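Local structure of SAM-dependent methyltransferase (Exiguobacterium sibiricum 255-15, 3D2L) at residues P33-A38 with P96-T101. The protein probably transfers methyl groups from S-adenosylmethionine to an acceptor that is not established. Residues are numbered along the deposited sequence; the frame is centred on the assembly and turned at random.
Sequences PGKRIA and PVDAIT
The R36 guanidinium has D98 OD2 over one face, 3.2 Å above its plane and displaced toward the edge of the group, and the carbonyl of P96 at its edge. At that height none of the guanidinium hydrogens is aimed at OD2, and the R36 NH1 to D98 OD2 salt bridge of 3.3 Å rests on charge alone; the two flat groups stand 73° apart. The edge contact is directional: R36 NE donates to P96 O at 2.8 Å, although it stands above that carbonyl's plane. A bend at chi3 (-53°) in R36 turns NE to this acceptor. D98 OD2 also receives R36 N at 2.7 Å through its anti lone pair, nearly straight at 172°, so one carboxylate oxygen serves both backbone and side chain. K35 CD lies 3.6 Å from D98 CG, while K35 NZ pairs with E32. R36 O takes two donors, D98 N and A99 N, where the chain turns at D98. Beyond that corner A38 N donates to A99 O (3.0 Å) and T101 N to A38 O (2.9 Å). Parallel bridges I37-A99 and A38-I100 join adjacent strands 36-40 and 97-102 of the 3-2-1-4-5-7-6 sheet characteristic of Rossmann-like SAM-dependent methyltransferases.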
loop_
_atom_site.group_PDB
_atom_site.type_symbol
_atom_site.label_atom_id
_atom_site.label_comp_id
_atom_site.label_asym_id
_atom_site.label_seq_id
_atom_site.Cartn_x
_atom_site.Cartn_y
_atom_site.Cartn_z
ATOM N N PRO A 33 18.287 -1.173 9.086
ATOM C CA PRO A 33 18.594 -0.142 8.131
ATOM C C PRO A 33 19.762 -0.529 7.268
ATOM O O PRO A 33 20.586 -1.326 7.684
ATOM C CB PRO A 33 18.889 1.072 9.015
ATOM C CG PRO A 33 18.028 0.827 10.222
ATOM C CD PRO A 33 18.165 -0.632 10.457
ATOM N N GLY A 34 19.809 -0.010 6.053
ATOM C CA GLY A 34 20.907 -0.333 5.126
ATOM C C GLY A 34 20.585 -1.484 4.178
ATOM O O GLY A 34 21.234 -1.652 3.151
ATOM N N LYS A 35 19.605 -2.291 4.540
ATOM C CA LYS A 35 19.146 -3.380 3.689
ATOM C C LYS A 35 18.391 -2.893 2.444
ATOM O O LYS A 35 18.017 -1.711 2.322
ATOM C CB LYS A 35 18.321 -4.387 4.499
ATOM C CG LYS A 35 19.166 -5.079 5.567
ATOM C CD LYS A 35 18.936 -6.558 5.574
ATOM C CE LYS A 35 20.008 -7.324 6.333
ATOM N NZ LYS A 35 19.588 -7.621 7.698
ATOM N N ARG A 36 18.205 -3.833 1.518
ATOM C CA ARG A 36 17.596 -3.603 0.220
ATOM C C ARG A 36 16.157 -4.007 0.302
ATOM O O ARG A 36 15.867 -5.125 0.704
ATOM C CB ARG A 36 18.302 -4.397 -0.883
ATOM C CG ARG A 36 19.777 -4.031 -1.019
ATOM C CD ARG A 36 20.535 -4.851 -2.091
ATOM N NE ARG A 36 20.383 -6.299 -1.915
ATOM C CZ ARG A 36 20.951 -7.021 -0.945
ATOM N NH1 ARG A 36 21.723 -6.455 -0.012
ATOM N NH2 ARG A 36 20.722 -8.336 -0.896
ATOM N N ILE A 37 15.288 -3.065 -0.053
ATOM C CA ILE A 37 13.839 -3.225 -0.010
ATOM C C ILE A 37 13.151 -2.892 -1.331
ATOM O O ILE A 37 13.500 -1.920 -2.014
ATOM C CB ILE A 37 13.158 -2.308 1.066
ATOM C CG1 ILE A 37 13.635 -2.659 2.473
ATOM C CG2 ILE A 37 11.619 -2.421 1.009
ATOM C CD1 ILE A 37 12.796 -2.030 3.600
ATOM N N ALA A 38 12.187 -3.727 -1.685
ATOM C CA ALA A 38 11.290 -3.461 -2.803
ATOM C C ALA A 38 9.955 -3.056 -2.166
ATOM O O ALA A 38 9.329 -3.825 -1.414
ATOM C CB ALA A 38 11.136 -4.682 -3.707
ATOM N N PRO A 96 19.041 -8.640 -5.953
ATOM C CA PRO A 96 18.408 -9.270 -4.774
ATOM C C PRO A 96 17.836 -8.264 -3.785
ATOM O O PRO A 96 18.358 -7.124 -3.668
ATOM C CB PRO A 96 19.567 -10.044 -4.123
ATOM C CG PRO A 96 20.834 -9.333 -4.585
ATOM C CD PRO A 96 20.515 -8.762 -5.948
ATOM N N VAL A 97 16.751 -8.644 -3.104
ATOM C CA VAL A 97 16.208 -7.786 -2.026
ATOM C C VAL A 97 16.070 -8.583 -0.741
ATOM O O VAL A 97 15.756 -9.759 -0.753
ATOM C CB VAL A 97 14.854 -7.034 -2.349
ATOM C CG1 VAL A 97 14.947 -6.271 -3.664
ATOM C CG2 VAL A 97 13.630 -7.933 -2.281
ATOM N N ASP A 98 16.281 -7.880 0.355
ATOM C CA ASP A 98 16.207 -8.411 1.687
ATOM C C ASP A 98 14.816 -8.351 2.252
ATOM O O ASP A 98 14.525 -9.069 3.193
ATOM C CB ASP A 98 17.108 -7.586 2.600
ATOM C CG ASP A 98 18.524 -7.531 2.105
ATOM O OD1 ASP A 98 19.119 -8.608 1.974
ATOM O OD2 ASP A 98 19.044 -6.413 1.872
ATOM N N ALA A 99 13.986 -7.433 1.759
ATOM C CA ALA A 99 12.606 -7.316 2.238
ATOM C C ALA A 99 11.711 -6.730 1.166
ATOM O O ALA A 99 12.173 -5.972 0.281
ATOM C CB ALA A 99 12.524 -6.441 3.543
ATOM N N ILE A 100 10.438 -7.114 1.236
ATOM C CA ILE A 100 9.376 -6.571 0.393
ATOM C C ILE A 100 8.355 -5.914 1.295
ATOM O O ILE A 100 7.912 -6.505 2.285
ATOM C CB ILE A 100 8.716 -7.684 -0.512
ATOM C CG1 ILE A 100 9.700 -8.148 -1.561
ATOM C CG2 ILE A 100 7.415 -7.193 -1.195
ATOM C CD1 ILE A 100 9.218 -9.427 -2.233
ATOM N N THR A 101 7.989 -4.664 0.975
ATOM C CA THR A 101 6.971 -3.968 1.713
ATOM C C THR A 101 5.772 -3.688 0.812
ATOM O O THR A 101 5.910 -3.252 -0.334
ATOM C CB THR A 101 7.487 -2.639 2.371
ATOM O OG1 THR A 101 8.104 -1.793 1.376
ATOM C CG2 THR A 101 8.505 -2.976 3.462
#